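Long-range contacts in ethylbenzene dehydrogenase alpha-subunit (Aromatoleum aromaticum, PDB 2IVF), which belongs to the molybdopterin oxidoreductase family and carries a molybdenum atom, two pterin dinucleotide ligands and an iron/sulfur cluster: residues D216-M226 / Y954-V964; D140-K148 / A679-E687. All coordinates share one frame; numbering follows the deposited sequence.

In the fold
Contacts 1 and 2 sit at different ends of the same bound ligand, MD1. Contact 1 is buried, its centre about 7 Å from the centre of the chain, and includes D223, which binds the molybdenum, to which MD1 also gives two sulfurs. Contact 2 lies further out, about 29 Å from the chain centre, where E687 holds the guanine end of MD1 and the beta-subunit packs nearby. The two contact centres are about 32 Å apart and their nearest atoms about 14 Å, and they do not touch; MD1 is what links them. Along the chain their segments alternate: 140-148, 216-226, 679-687, then 954-964.

Contact 1. Residues D216-M226 / Y954-V964; sequences DINVDIGDTYM and YYFMNGSPAPV. With MO (molybdenum atom), chain L; MD1 (phosphoric acid 4-(2-amino-4-oxo-3,4,5,6,-tetrahydro-pteridin-6-yl)-2-hydroxy-3,4-dimercapto-but-3-en-yl ester guanylate ester), chain N.
The carboxylate of D216 ties the start of helix 217-221 to the 954-964 loop. Its CG lies anti to the backbone N (chi1 -168°), which carries the carboxylate toward the loop; its oxygens then divide the work. OD2 accepts from M957 N at 2.7 Å through its syn lone pair. OD2 also lies in the plane of the Y954 ring, at its edge, and accepts from Y954 OH at 2.4 Å, a very short distance to be taken with caution. OD1 meanwhile caps the helix, taking V219 N from above the carboxylate plane. Aspartate suits this place because one short acid can serve both a helix start and the type II turn from Y955 to N958. Within that turn, M957 lays CG over the centre of the F956 ring, and its SD comes 3.3 Å from N218 OD1.

Three residues on, V219 forks into the loop. With CG1 anti to the backbone N (chi1 -179°), that methyl meets S960 OG at 3.4 Å and faces A962 CB, while CG2 rests 3.5 Å from G959 O. The branched, compact valine fills both directions at once. V219 O is buried against V964 CG1 and has no polar partner. That same methyl presses on G222 CA at 3.4 Å, tighter than ordinary van der Waals contact; glycine, with no side chain, gives the methyl room, and its positive phi takes the chain out of the helix. Two waters join M957 O to D223 O and to T224 OG1.

D220 leaves from the far side of the helix and pairs with K614 and R613. Just past G222, D223 OD2 ligates molybdenum at 2.0 Å, its OD1 paired with K450. A capped short helix thus delivers an aspartate ligand to the metal, forming part of the bis-pterin molybdenum site of this family.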
loop_
_atom_site.group_PDB
_atom_site.type_symbol
_atom_site.label_atom_id
_atom_site.label_comp_id
_atom_site.label_asym_id
_atom_site.label_seq_id
_atom_site.Cartn_x
_atom_site.Cartn_y
_atom_site.Cartn_z
ATOM N N ASP A 216 -21.066 -11.030 -11.319
ATOM C CA ASP A 216 -19.779 -10.714 -12.036
ATOM C C ASP A 216 -18.810 -9.918 -11.180
ATOM O O ASP A 216 -19.129 -8.811 -10.777
ATOM C CB ASP A 216 -20.105 -9.916 -13.284
ATOM C CG ASP A 216 -18.955 -9.777 -14.226
ATOM O OD1 ASP A 216 -17.864 -9.328 -13.816
ATOM O OD2 ASP A 216 -19.165 -10.078 -15.428
ATOM N N ILE A 217 -17.638 -10.482 -10.908
ATOM C CA ILE A 217 -16.660 -9.871 -10.027
ATOM C C ILE A 217 -16.300 -8.467 -10.513
ATOM O O ILE A 217 -16.332 -7.521 -9.764
ATOM C CB ILE A 217 -15.392 -10.757 -9.879
ATOM C CG1 ILE A 217 -14.231 -9.995 -9.205
ATOM C CG2 ILE A 217 -14.912 -11.298 -11.229
ATOM C CD1 ILE A 217 -14.500 -9.629 -7.754
ATOM N N ASN A 218 -15.957 -8.324 -11.789
ATOM C CA ASN A 218 -15.447 -7.034 -12.265
ATOM C C ASN A 218 -16.451 -5.917 -12.301
ATOM O O ASN A 218 -16.123 -4.773 -12.000
ATOM C CB ASN A 218 -14.794 -7.199 -13.627
ATOM C CG ASN A 218 -13.371 -7.465 -13.486
ATOM O OD1 ASN A 218 -12.961 -8.587 -13.181
ATOM N ND2 ASN A 218 -12.577 -6.403 -13.578
ATOM N N VAL A 219 -17.663 -6.255 -12.678
ATOM C CA VAL A 219 -18.754 -5.290 -12.691
ATOM C C VAL A 219 -19.083 -4.914 -11.216
ATOM O O VAL A 219 -19.443 -3.760 -10.915
ATOM C CB VAL A 219 -19.918 -5.874 -13.437
ATOM C CG1 VAL A 219 -21.119 -4.889 -13.526
ATOM C CG2 VAL A 219 -19.430 -6.304 -14.871
ATOM N N ASP A 220 -18.927 -5.891 -10.316
ATOM C CA ASP A 220 -19.302 -5.704 -8.919
ATOM C C ASP A 220 -18.306 -4.766 -8.210
ATOM O O ASP A 220 -18.705 -3.889 -7.433
ATOM C CB ASP A 220 -19.422 -7.057 -8.212
ATOM C CG ASP A 220 -20.025 -6.929 -6.821
ATOM O OD1 ASP A 220 -21.220 -6.514 -6.693
ATOM O OD2 ASP A 220 -19.299 -7.247 -5.857
ATOM N N ILE A 221 -17.028 -4.934 -8.512
ATOM C CA ILE A 221 -15.991 -4.082 -7.899
ATOM C C ILE A 221 -15.941 -2.712 -8.542
ATOM O O ILE A 221 -15.769 -1.711 -7.854
ATOM C CB ILE A 221 -14.634 -4.752 -7.883
ATOM C CG1 ILE A 221 -14.151 -5.136 -9.300
ATOM C CG2 ILE A 221 -14.677 -5.993 -6.973
ATOM C CD1 ILE A 221 -12.934 -6.077 -9.348
ATOM N N GLY A 222 -16.163 -2.658 -9.847
ATOM C CA GLY A 222 -16.075 -1.410 -10.581
ATOM C C GLY A 222 -14.776 -1.189 -11.294
ATOM O O GLY A 222 -14.283 -0.053 -11.295
ATOM N N ASP A 223 -14.213 -2.272 -11.853
ATOM C CA ASP A 223 -13.003 -2.258 -12.681
ATOM C C ASP A 223 -13.313 -2.619 -14.112
ATOM O O ASP A 223 -13.341 -3.785 -14.488
ATOM C CB ASP A 223 -11.986 -3.252 -12.190
ATOM C CG ASP A 223 -11.439 -2.878 -10.847
ATOM O OD1 ASP A 223 -11.545 -1.698 -10.512
ATOM O OD2 ASP A 223 -10.933 -3.769 -10.138
ATOM N N THR A 224 -13.559 -1.597 -14.884
ATOM C CA THR A 224 -13.995 -1.726 -16.247
ATOM C C THR A 224 -13.633 -0.445 -16.980
ATOM O O THR A 224 -13.350 0.560 -16.348
ATOM C CB THR A 224 -15.478 -1.882 -16.318
ATOM O OG1 THR A 224 -15.799 -2.227 -17.653
ATOM C CG2 THR A 224 -16.119 -0.567 -15.980
ATOM N N TYR A 225 -13.609 -0.480 -18.302
ATOM C CA TYR A 225 -13.412 0.750 -19.081
ATOM C C TYR A 225 -14.480 0.780 -20.122
ATOM O O TYR A 225 -14.305 0.352 -21.270
ATOM C CB TYR A 225 -12.033 0.773 -19.690
ATOM C CG TYR A 225 -10.914 0.760 -18.681
ATOM C CD1 TYR A 225 -10.579 1.902 -17.957
ATOM C CD2 TYR A 225 -10.153 -0.374 -18.493
ATOM C CE1 TYR A 225 -9.524 1.889 -17.068
ATOM C CE2 TYR A 225 -9.098 -0.395 -17.605
ATOM C CZ TYR A 225 -8.800 0.720 -16.870
ATOM O OH TYR A 225 -7.732 0.672 -15.992
ATOM N N MET A 226 -15.635 1.238 -19.697
ATOM C CA MET A 226 -16.831 1.164 -20.565
ATOM C C MET A 226 -16.719 2.089 -21.763
ATOM O O MET A 226 -17.323 1.842 -22.810
ATOM C CB MET A 226 -18.080 1.428 -19.750
ATOM C CG MET A 226 -18.387 0.274 -18.784
ATOM S SD MET A 226 -18.894 -1.175 -19.717
ATOM C CE MET A 226 -20.605 -0.774 -20.093
ATOM N N TYR A 954 -23.019 -7.699 -22.888
ATOM C CA TYR A 954 -22.444 -8.232 -21.685
ATOM C C TYR A 954 -21.865 -9.613 -21.938
ATOM O O TYR A 954 -22.519 -10.497 -22.513
ATOM C CB TYR A 954 -23.479 -8.306 -20.540
ATOM C CG TYR A 954 -22.929 -9.049 -19.334
ATOM C CD1 TYR A 954 -21.876 -8.518 -18.595
ATOM C CD2 TYR A 954 -23.386 -10.317 -18.986
ATOM C CE1 TYR A 954 -21.326 -9.212 -17.496
ATOM C CE2 TYR A 954 -22.852 -10.998 -17.878
ATOM C CZ TYR A 954 -21.820 -10.457 -17.161
ATOM O OH TYR A 954 -21.262 -11.129 -16.084
ATOM N N TYR A 955 -20.634 -9.785 -21.491
ATOM C CA TYR A 955 -20.078 -11.105 -21.245
ATOM C C TYR A 955 -19.144 -10.870 -20.059
ATOM O O TYR A 955 -18.996 -9.730 -19.619
ATOM C CB TYR A 955 -19.363 -11.656 -22.472
ATOM C CG TYR A 955 -18.257 -10.761 -23.010
ATOM C CD1 TYR A 955 -16.976 -10.827 -22.478
ATOM C CD2 TYR A 955 -18.473 -9.881 -24.080
ATOM C CE1 TYR A 955 -15.940 -10.031 -22.965
ATOM C CE2 TYR A 955 -17.410 -9.059 -24.562
ATOM C CZ TYR A 955 -16.154 -9.156 -24.011
ATOM O OH TYR A 955 -15.072 -8.370 -24.461
ATOM N N PHE A 956 -18.540 -11.938 -19.552
ATOM C CA PHE A 956 -17.891 -11.926 -18.248
ATOM C C PHE A 956 -16.897 -10.760 -18.146
ATOM O O PHE A 956 -16.067 -10.560 -19.041
ATOM C CB PHE A 956 -17.215 -13.274 -18.016
ATOM C CG PHE A 956 -16.454 -13.383 -16.707
ATOM C CD1 PHE A 956 -17.004 -12.951 -15.509
ATOM C CD2 PHE A 956 -15.206 -13.988 -16.685
ATOM C CE1 PHE A 956 -16.297 -13.079 -14.308
ATOM C CE2 PHE A 956 -14.494 -14.114 -15.480
ATOM C CZ PHE A 956 -15.052 -13.654 -14.301
ATOM N N MET A 957 -17.032 -10.006 -17.046
ATOM C CA MET A 957 -16.255 -8.816 -16.713
ATOM C C MET A 957 -16.478 -7.589 -17.591
ATOM O O MET A 957 -15.872 -6.523 -17.347
ATOM C CB MET A 957 -14.767 -9.161 -16.669
ATOM C CG MET A 957 -14.466 -10.312 -15.744
ATOM S SD MET A 957 -12.714 -10.678 -15.671
ATOM C CE MET A 957 -12.449 -10.821 -17.422
ATOM N N ASN A 958 -17.342 -7.708 -18.589
ATOM C CA ASN A 958 -17.469 -6.694 -19.613
ATOM C C ASN A 958 -18.916 -6.338 -19.875
ATOM O O ASN A 958 -19.662 -7.119 -20.409
ATOM C CB ASN A 958 -16.865 -7.199 -20.928
ATOM C CG ASN A 958 -15.386 -7.347 -20.858
ATOM O OD1 ASN A 958 -14.648 -6.482 -21.336
ATOM N ND2 ASN A 958 -14.923 -8.429 -20.237
ATOM N N GLY A 959 -19.305 -5.137 -19.507
ATOM C CA GLY A 959 -20.630 -4.653 -19.868
ATOM C C GLY A 959 -21.590 -4.775 -18.709
ATOM O O GLY A 959 -21.222 -5.233 -17.636
ATOM N N SER A 960 -22.826 -4.352 -18.961
ATOM C CA SER A 960 -23.879 -4.257 -17.936
ATOM C C SER A 960 -23.546 -3.092 -16.969
ATOM O O SER A 960 -22.394 -2.640 -16.891
ATOM C CB SER A 960 -24.106 -5.589 -17.208
ATOM O OG SER A 960 -23.280 -5.731 -16.079
ATOM N N PRO A 961 -24.571 -2.545 -16.307
ATOM C CA PRO A 961 -24.432 -1.335 -15.509
ATOM C C PRO A 961 -23.786 -1.634 -14.189
ATOM O O PRO A 961 -24.339 -2.379 -13.405
ATOM C CB PRO A 961 -25.887 -0.859 -15.336
ATOM C CG PRO A 961 -26.723 -2.023 -15.605
ATOM C CD PRO A 961 -25.965 -3.031 -16.362
ATOM N N ALA A 962 -22.624 -1.067 -13.954
ATOM C CA ALA A 962 -21.866 -1.306 -12.721
ATOM C C ALA A 962 -22.370 -0.426 -11.565
ATOM O O ALA A 962 -22.451 0.790 -11.670
ATOM C CB ALA A 962 -20.363 -1.085 -12.969
ATOM N N PRO A 963 -22.721 -1.055 -10.432
ATOM C CA PRO A 963 -23.250 -0.326 -9.265
ATOM C C PRO A 963 -22.157 0.248 -8.383
ATOM O O PRO A 963 -22.113 -0.013 -7.171
ATOM C CB PRO A 963 -24.023 -1.419 -8.542
ATOM C CG PRO A 963 -23.130 -2.626 -8.777
ATOM C CD PRO A 963 -22.669 -2.504 -10.197
ATOM N N VAL A 964 -21.301 1.069 -8.987
ATOM C CA VAL A 964 -19.937 1.304 -8.480
ATOM C C VAL A 964 -19.550 2.773 -8.503
ATOM O O VAL A 964 -18.417 3.106 -8.250
ATOM C CB VAL A 964 -18.899 0.533 -9.297
ATOM C CG1 VAL A 964 -19.173 -1.017 -9.267
ATOM C CG2 VAL A 964 -18.773 1.074 -10.757
HETATM MO MO MO L . -10.070 -3.642 -8.291
HETATM P PB MD1 N . -12.889 -7.272 -1.816
HETATM O O3B MD1 N . -11.709 -6.993 -0.800
HETATM O O1B MD1 N . -12.399 -8.287 -2.784
HETATM O O2B MD1 N . -14.207 -7.373 -1.152
HETATM O O3A MD1 N . -12.949 -5.891 -2.595
HETATM C C10 MD1 N . -12.178 -5.629 -3.788
HETATM C C11 MD1 N . -12.415 -4.153 -4.062
HETATM O O11 MD1 N . -11.538 -3.476 -3.098
HETATM C C12 MD1 N . -11.960 -3.799 -5.452
HETATM S S12 MD1 N . -10.929 -4.823 -6.353
HETATM C C13 MD1 N . -12.298 -2.600 -6.027
HETATM S S13 MD1 N . -11.759 -2.149 -7.561
HETATM C C14 MD1 N . -13.185 -1.618 -5.362
HETATM N N15 MD1 N . -12.675 -0.320 -5.078
HETATM C C16 MD1 N . -13.400 0.589 -4.352
HETATM C C15 MD1 N . -12.879 1.864 -4.230
HETATM O O14 MD1 N . -11.788 2.186 -4.771
HETATM N N17 MD1 N . -13.596 2.697 -3.433
HETATM C C17 MD1 N . -14.804 2.307 -2.853
HETATM N N16 MD1 N . -15.431 3.214 -2.117
HETATM N N18 MD1 N . -15.302 1.073 -3.035
HETATM C C20 MD1 N . -14.619 0.227 -3.776
HETATM N N8 MD1 N . -15.142 -1.006 -4.006
HETATM C C7 MD1 N . -14.482 -2.059 -4.728
HETATM P PA MD1 N . -11.510 -7.302 0.767
HETATM O O1A MD1 N . -10.029 -7.333 0.966
HETATM O O2A MD1 N . -12.274 -6.290 1.529
HETATM O "O5'" MD1 N . -12.135 -8.728 1.029
HETATM C "C5'" MD1 N . -11.418 -9.838 0.502
HETATM C "C4'" MD1 N . -11.234 -10.852 1.554
HETATM O "O4'" MD1 N . -10.373 -11.809 0.949
HETATM C "C1'" MD1 N . -9.642 -12.368 2.042
HETATM N N9 MD1 N . -8.415 -13.076 1.652
HETATM C C4 MD1 N . -8.314 -14.397 1.640
HETATM N N3 MD1 N . -9.245 -15.337 1.932
HETATM C C2 MD1 N . -8.940 -16.631 1.842
HETATM N N2 MD1 N . -9.872 -17.582 2.118
HETATM N N1 MD1 N . -7.638 -16.973 1.530
HETATM C C6 MD1 N . -6.646 -16.072 1.226
HETATM O O6 MD1 N . -5.537 -16.486 0.890
HETATM C C5 MD1 N . -6.996 -14.714 1.272
HETATM N N7 MD1 N . -6.345 -13.572 1.081
HETATM C C8 MD1 N . -7.221 -12.587 1.304
HETATM C "C2'" MD1 N . -9.281 -11.171 2.916
HETATM O "O2'" MD1 N . -9.024 -11.518 4.299
HETATM C "C3'" MD1 N . -10.474 -10.223 2.728
HETATM O "O3'" MD1 N . -11.328 -10.181 3.901
HETATM O O HOH W 1 -13.473 -5.444 -16.610
HETATM O O HOH W 2 -17.671 -3.984 -17.599
#

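Contact 2. Residues D140-K148 / A679-E687. With MD1 (phosphoric acid 4-(2-amino-4-oxo-3,4,5,6,-tetrahydro-pteridin-6-yl)-2-hydroxy-3,4-dimercapto-but-3-en-yl ester guanylate ester), chain N.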
loop_
_atom_site.group_PDB
_atom_site.type_symbol
_atom_site.label_atom_id
_atom_site.label_comp_id
_atom_site.label_asym_id
_atom_site.label_seq_id
_atom_site.Cartn_x
_atom_site.Cartn_y
_atom_site.Cartn_z
ATOM N N ASP A 140 -3.115 -11.528 14.923
ATOM C CA ASP A 140 -4.341 -11.853 15.622
ATOM C C ASP A 140 -5.578 -11.652 14.777
ATOM O O ASP A 140 -6.692 -11.856 15.251
ATOM C CB ASP A 140 -4.460 -11.007 16.872
ATOM C CG ASP A 140 -3.507 -11.456 17.961
ATOM O OD1 ASP A 140 -3.177 -12.646 18.011
ATOM O OD2 ASP A 140 -3.110 -10.611 18.768
ATOM N N GLU A 141 -5.400 -11.213 13.533
ATOM C CA GLU A 141 -6.543 -11.131 12.621
ATOM C C GLU A 141 -6.919 -12.482 12.073
ATOM O O GLU A 141 -7.941 -12.612 11.431
ATOM C CB GLU A 141 -6.243 -10.205 11.470
ATOM C CG GLU A 141 -5.057 -10.659 10.573
ATOM C CD GLU A 141 -3.772 -9.927 10.891
ATOM O OE1 GLU A 141 -3.330 -9.980 12.085
ATOM O OE2 GLU A 141 -3.191 -9.316 9.935
ATOM N N ARG A 142 -6.091 -13.506 12.295
ATOM C CA ARG A 142 -6.340 -14.780 11.630
ATOM C C ARG A 142 -7.394 -15.628 12.286
ATOM O O ARG A 142 -7.434 -15.743 13.501
ATOM C CB ARG A 142 -5.073 -15.601 11.560
ATOM C CG ARG A 142 -4.037 -15.011 10.714
ATOM C CD ARG A 142 -2.973 -16.063 10.427
ATOM N NE ARG A 142 -3.461 -17.033 9.465
ATOM C CZ ARG A 142 -2.695 -17.884 8.797
ATOM N NH1 ARG A 142 -1.395 -17.883 8.976
ATOM N NH2 ARG A 142 -3.249 -18.733 7.919
ATOM N N VAL A 143 -8.222 -16.240 11.451
ATOM C CA VAL A 143 -9.091 -17.308 11.854
ATOM C C VAL A 143 -8.407 -18.641 11.500
ATOM O O VAL A 143 -7.941 -18.850 10.374
ATOM C CB VAL A 143 -10.466 -17.103 11.278
ATOM C CG1 VAL A 143 -10.998 -15.788 11.808
ATOM C CG2 VAL A 143 -10.445 -17.025 9.774
ATOM N N LYS A 144 -8.268 -19.479 12.518
ATOM C CA LYS A 144 -7.489 -20.702 12.445
ATOM C C LYS A 144 -8.327 -21.949 12.680
ATOM O O LYS A 144 -7.850 -23.072 12.437
ATOM C CB LYS A 144 -6.318 -20.631 13.460
ATOM C CG LYS A 144 -5.190 -19.685 13.029
ATOM C CD LYS A 144 -3.980 -19.599 14.033
ATOM C CE LYS A 144 -4.365 -19.588 15.493
ATOM N NZ LYS A 144 -3.165 -19.466 16.407
ATOM N N TYR A 145 -9.567 -21.771 13.127
ATOM C CA TYR A 145 -10.457 -22.877 13.383
ATOM C C TYR A 145 -11.825 -22.543 12.887
ATOM O O TYR A 145 -12.213 -21.359 12.886
ATOM C CB TYR A 145 -10.545 -23.223 14.879
ATOM C CG TYR A 145 -9.220 -23.604 15.438
ATOM C CD1 TYR A 145 -8.754 -24.893 15.325
ATOM C CD2 TYR A 145 -8.400 -22.665 16.031
ATOM C CE1 TYR A 145 -7.507 -25.244 15.776
ATOM C CE2 TYR A 145 -7.133 -23.012 16.491
ATOM C CZ TYR A 145 -6.709 -24.300 16.366
ATOM O OH TYR A 145 -5.486 -24.686 16.836
ATOM N N PRO A 146 -12.564 -23.559 12.477
ATOM C CA PRO A 146 -13.922 -23.254 12.050
ATOM C C PRO A 146 -14.700 -22.687 13.195
ATOM O O PRO A 146 -14.614 -23.207 14.310
ATOM C CB PRO A 146 -14.486 -24.598 11.639
ATOM C CG PRO A 146 -13.312 -25.452 11.351
ATOM C CD PRO A 146 -12.247 -24.993 12.309
ATOM N N LEU A 147 -15.423 -21.613 12.922
ATOM C CA LEU A 147 -16.223 -20.930 13.928
ATOM C C LEU A 147 -17.666 -20.993 13.539
ATOM O O LEU A 147 -18.002 -20.814 12.353
ATOM C CB LEU A 147 -15.798 -19.468 13.967
ATOM C CG LEU A 147 -14.354 -19.263 14.400
ATOM C CD1 LEU A 147 -13.968 -17.741 14.236
ATOM C CD2 LEU A 147 -14.168 -19.787 15.813
ATOM N N LYS A 148 -18.508 -21.154 14.545
ATOM C CA LYS A 148 -19.932 -21.123 14.381
ATOM C C LYS A 148 -20.540 -20.018 15.254
ATOM O O LYS A 148 -20.222 -19.885 16.428
ATOM C CB LYS A 148 -20.515 -22.482 14.741
ATOM C CG LYS A 148 -22.054 -22.535 14.708
ATOM C CD LYS A 148 -22.466 -23.985 14.608
ATOM C CE LYS A 148 -23.926 -24.208 14.618
ATOM N NZ LYS A 148 -24.134 -25.593 14.062
ATOM N N ALA A 679 3.367 -25.235 6.789
ATOM C CA ALA A 679 2.036 -25.804 6.886
ATOM C C ALA A 679 1.113 -24.695 7.346
ATOM O O ALA A 679 1.523 -23.837 8.150
ATOM C CB ALA A 679 1.983 -27.010 7.897
ATOM N N PRO A 680 -0.143 -24.702 6.876
ATOM C CA PRO A 680 -1.077 -23.748 7.491
ATOM C C PRO A 680 -1.242 -24.040 8.995
ATOM O O PRO A 680 -1.046 -25.174 9.409
ATOM C CB PRO A 680 -2.402 -23.997 6.754
ATOM C CG PRO A 680 -2.093 -24.791 5.606
ATOM C CD PRO A 680 -0.776 -25.492 5.814
ATOM N N PRO A 681 -1.560 -23.015 9.817
ATOM C CA PRO A 681 -1.722 -23.239 11.254
ATOM C C PRO A 681 -3.104 -23.740 11.598
ATOM O O PRO A 681 -4.026 -23.609 10.794
ATOM C CB PRO A 681 -1.568 -21.850 11.844
ATOM C CG PRO A 681 -2.087 -20.912 10.770
ATOM C CD PRO A 681 -1.836 -21.615 9.445
ATOM N N GLY A 682 -3.242 -24.245 12.823
ATOM C CA GLY A 682 -4.539 -24.633 13.376
ATOM C C GLY A 682 -5.197 -25.618 12.429
ATOM O O GLY A 682 -4.590 -26.608 12.055
ATOM N N GLU A 683 -6.419 -25.331 12.013
ATOM C CA GLU A 683 -7.100 -26.210 11.064
ATOM C C GLU A 683 -7.402 -25.489 9.759
ATOM O O GLU A 683 -8.417 -25.764 9.084
ATOM C CB GLU A 683 -8.368 -26.801 11.693
ATOM C CG GLU A 683 -8.045 -27.672 12.906
ATOM C CD GLU A 683 -9.295 -28.107 13.653
ATOM O OE1 GLU A 683 -10.411 -27.825 13.184
ATOM O OE2 GLU A 683 -9.154 -28.732 14.719
ATOM N N CYS A 684 -6.513 -24.557 9.418
ATOM C CA CYS A 684 -6.576 -23.860 8.147
ATOM C C CYS A 684 -6.464 -24.821 6.976
ATOM O O CYS A 684 -5.577 -25.643 6.930
ATOM C CB CYS A 684 -5.457 -22.831 8.059
ATOM S SG CYS A 684 -5.758 -21.422 9.130
ATOM N N ARG A 685 -7.370 -24.698 6.017
ATOM C CA ARG A 685 -7.358 -25.548 4.828
ATOM C C ARG A 685 -7.177 -24.709 3.560
ATOM O O ARG A 685 -7.470 -23.512 3.547
ATOM C CB ARG A 685 -8.676 -26.284 4.703
ATOM C CG ARG A 685 -8.864 -27.413 5.680
ATOM C CD ARG A 685 -10.072 -28.192 5.347
ATOM N NE ARG A 685 -10.366 -29.170 6.392
ATOM C CZ ARG A 685 -10.269 -30.478 6.244
ATOM N NH1 ARG A 685 -9.868 -31.017 5.096
ATOM N NH2 ARG A 685 -10.557 -31.257 7.266
ATOM N N GLU A 686 -6.662 -25.335 2.505
ATOM C CA GLU A 686 -6.673 -24.703 1.194
ATOM C C GLU A 686 -8.112 -24.618 0.757
ATOM O O GLU A 686 -8.916 -25.493 1.067
ATOM C CB GLU A 686 -5.875 -25.505 0.165
ATOM C CG GLU A 686 -4.447 -25.753 0.600
ATOM C CD GLU A 686 -3.649 -26.699 -0.233
ATOM O OE1 GLU A 686 -4.202 -27.683 -0.832
ATOM O OE2 GLU A 686 -2.393 -26.483 -0.197
ATOM N N GLU A 687 -8.436 -23.596 -0.013
ATOM C CA GLU A 687 -9.841 -23.348 -0.365
ATOM C C GLU A 687 -10.400 -24.448 -1.256
ATOM O O GLU A 687 -11.568 -24.870 -1.099
ATOM C CB GLU A 687 -9.984 -21.986 -1.068
ATOM C CG GLU A 687 -9.759 -20.731 -0.175
ATOM C CD GLU A 687 -8.320 -20.435 0.069
ATOM O OE1 GLU A 687 -7.471 -21.055 -0.597
ATOM O OE2 GLU A 687 -8.013 -19.566 0.905
HETATM P PB MD1 N . -12.889 -7.272 -1.816
HETATM O O3B MD1 N . -11.709 -6.993 -0.800
HETATM O O1B MD1 N . -12.399 -8.287 -2.784
HETATM O O2B MD1 N . -14.207 -7.373 -1.152
HETATM O O3A MD1 N . -12.949 -5.891 -2.595
HETATM C C10 MD1 N . -12.178 -5.629 -3.788
HETATM C C11 MD1 N . -12.415 -4.153 -4.062
HETATM O O11 MD1 N . -11.538 -3.476 -3.098
HETATM C C12 MD1 N . -11.960 -3.799 -5.452
HETATM S S12 MD1 N . -10.929 -4.823 -6.353
HETATM C C13 MD1 N . -12.298 -2.600 -6.027
HETATM S S13 MD1 N . -11.759 -2.149 -7.561
HETATM C C14 MD1 N . -13.185 -1.618 -5.362
HETATM N N15 MD1 N . -12.675 -0.320 -5.078
HETATM C C16 MD1 N . -13.400 0.589 -4.352
HETATM C C15 MD1 N . -12.879 1.864 -4.230
HETATM O O14 MD1 N . -11.788 2.186 -4.771
HETATM N N17 MD1 N . -13.596 2.697 -3.433
HETATM C C17 MD1 N . -14.804 2.307 -2.853
HETATM N N16 MD1 N . -15.431 3.214 -2.117
HETATM N N18 MD1 N . -15.302 1.073 -3.035
HETATM C C20 MD1 N . -14.619 0.227 -3.776
HETATM N N8 MD1 N . -15.142 -1.006 -4.006
HETATM C C7 MD1 N . -14.482 -2.059 -4.728
HETATM P PA MD1 N . -11.510 -7.302 0.767
HETATM O O1A MD1 N . -10.029 -7.333 0.966
HETATM O O2A MD1 N . -12.274 -6.290 1.529
HETATM O "O5'" MD1 N . -12.135 -8.728 1.029
HETATM C "C5'" MD1 N . -11.418 -9.838 0.502
HETATM C "C4'" MD1 N . -11.234 -10.852 1.554
HETATM O "O4'" MD1 N . -10.373 -11.809 0.949
HETATM C "C1'" MD1 N . -9.642 -12.368 2.042
HETATM N N9 MD1 N . -8.415 -13.076 1.652
HETATM C C4 MD1 N . -8.314 -14.397 1.640
HETATM N N3 MD1 N . -9.245 -15.337 1.932
HETATM C C2 MD1 N . -8.940 -16.631 1.842
HETATM N N2 MD1 N . -9.872 -17.582 2.118
HETATM N N1 MD1 N . -7.638 -16.973 1.530
HETATM C C6 MD1 N . -6.646 -16.072 1.226
HETATM O O6 MD1 N . -5.537 -16.486 0.890
HETATM C C5 MD1 N . -6.996 -14.714 1.272
HETATM N N7 MD1 N . -6.345 -13.572 1.081
HETATM C C8 MD1 N . -7.221 -12.587 1.304
HETATM C "C2'" MD1 N . -9.281 -11.171 2.916
HETATM O "O2'" MD1 N . -9.024 -11.518 4.299
HETATM C "C3'" MD1 N . -10.474 -10.223 2.728
HETATM O "O3'" MD1 N . -11.328 -10.181 3.901
#
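P681 presses its ring against the guanidinium of R142, with CG 3.4 Å above one face of the flat group and offset toward its rim. The bend of the arginine at chi3 (74°) brings that face to P681, while NH1 is held by a salt bridge to E657 and a hydrogen bond to L137 O. Proline sets a rigid hydrocarbon ring on one face of the cation. Close by, the small thiol of C684 fits beside the 140-148 segment, SG 3.6 Å from V143 O. The backbones are joined by one straight bond, E683 N to K144 O at 2.7 Å, with the donor nearly in line with the carbonyl.

Toward solvent, exposed K144 packs more loosely, laying its CG and CD methylenes across P681, CD 4.0 Å from P681 CB. The neighbouring side is close but partly exposed. Glycine at G682, with positive phi and no side chain, lets its CA lie 3.6 Å from Y145 OH and leaves K144 O to the bond with E683 N. E683 extends past the edge of the Y145 ring, carboxylate and ring planes 75° apart.

Beyond the touching residues, E687 OE2 accepts MD1 N1 at 2.7 Å and N2 at 3.0 Å, and also pairs with K658. The charges of R142 and E683 are answered outside the contact, by E657 and R160; the contact itself relies on one guanidinium face, carbon chains and one backbone bond, while E687's double acceptance suits the donor edge of guanine.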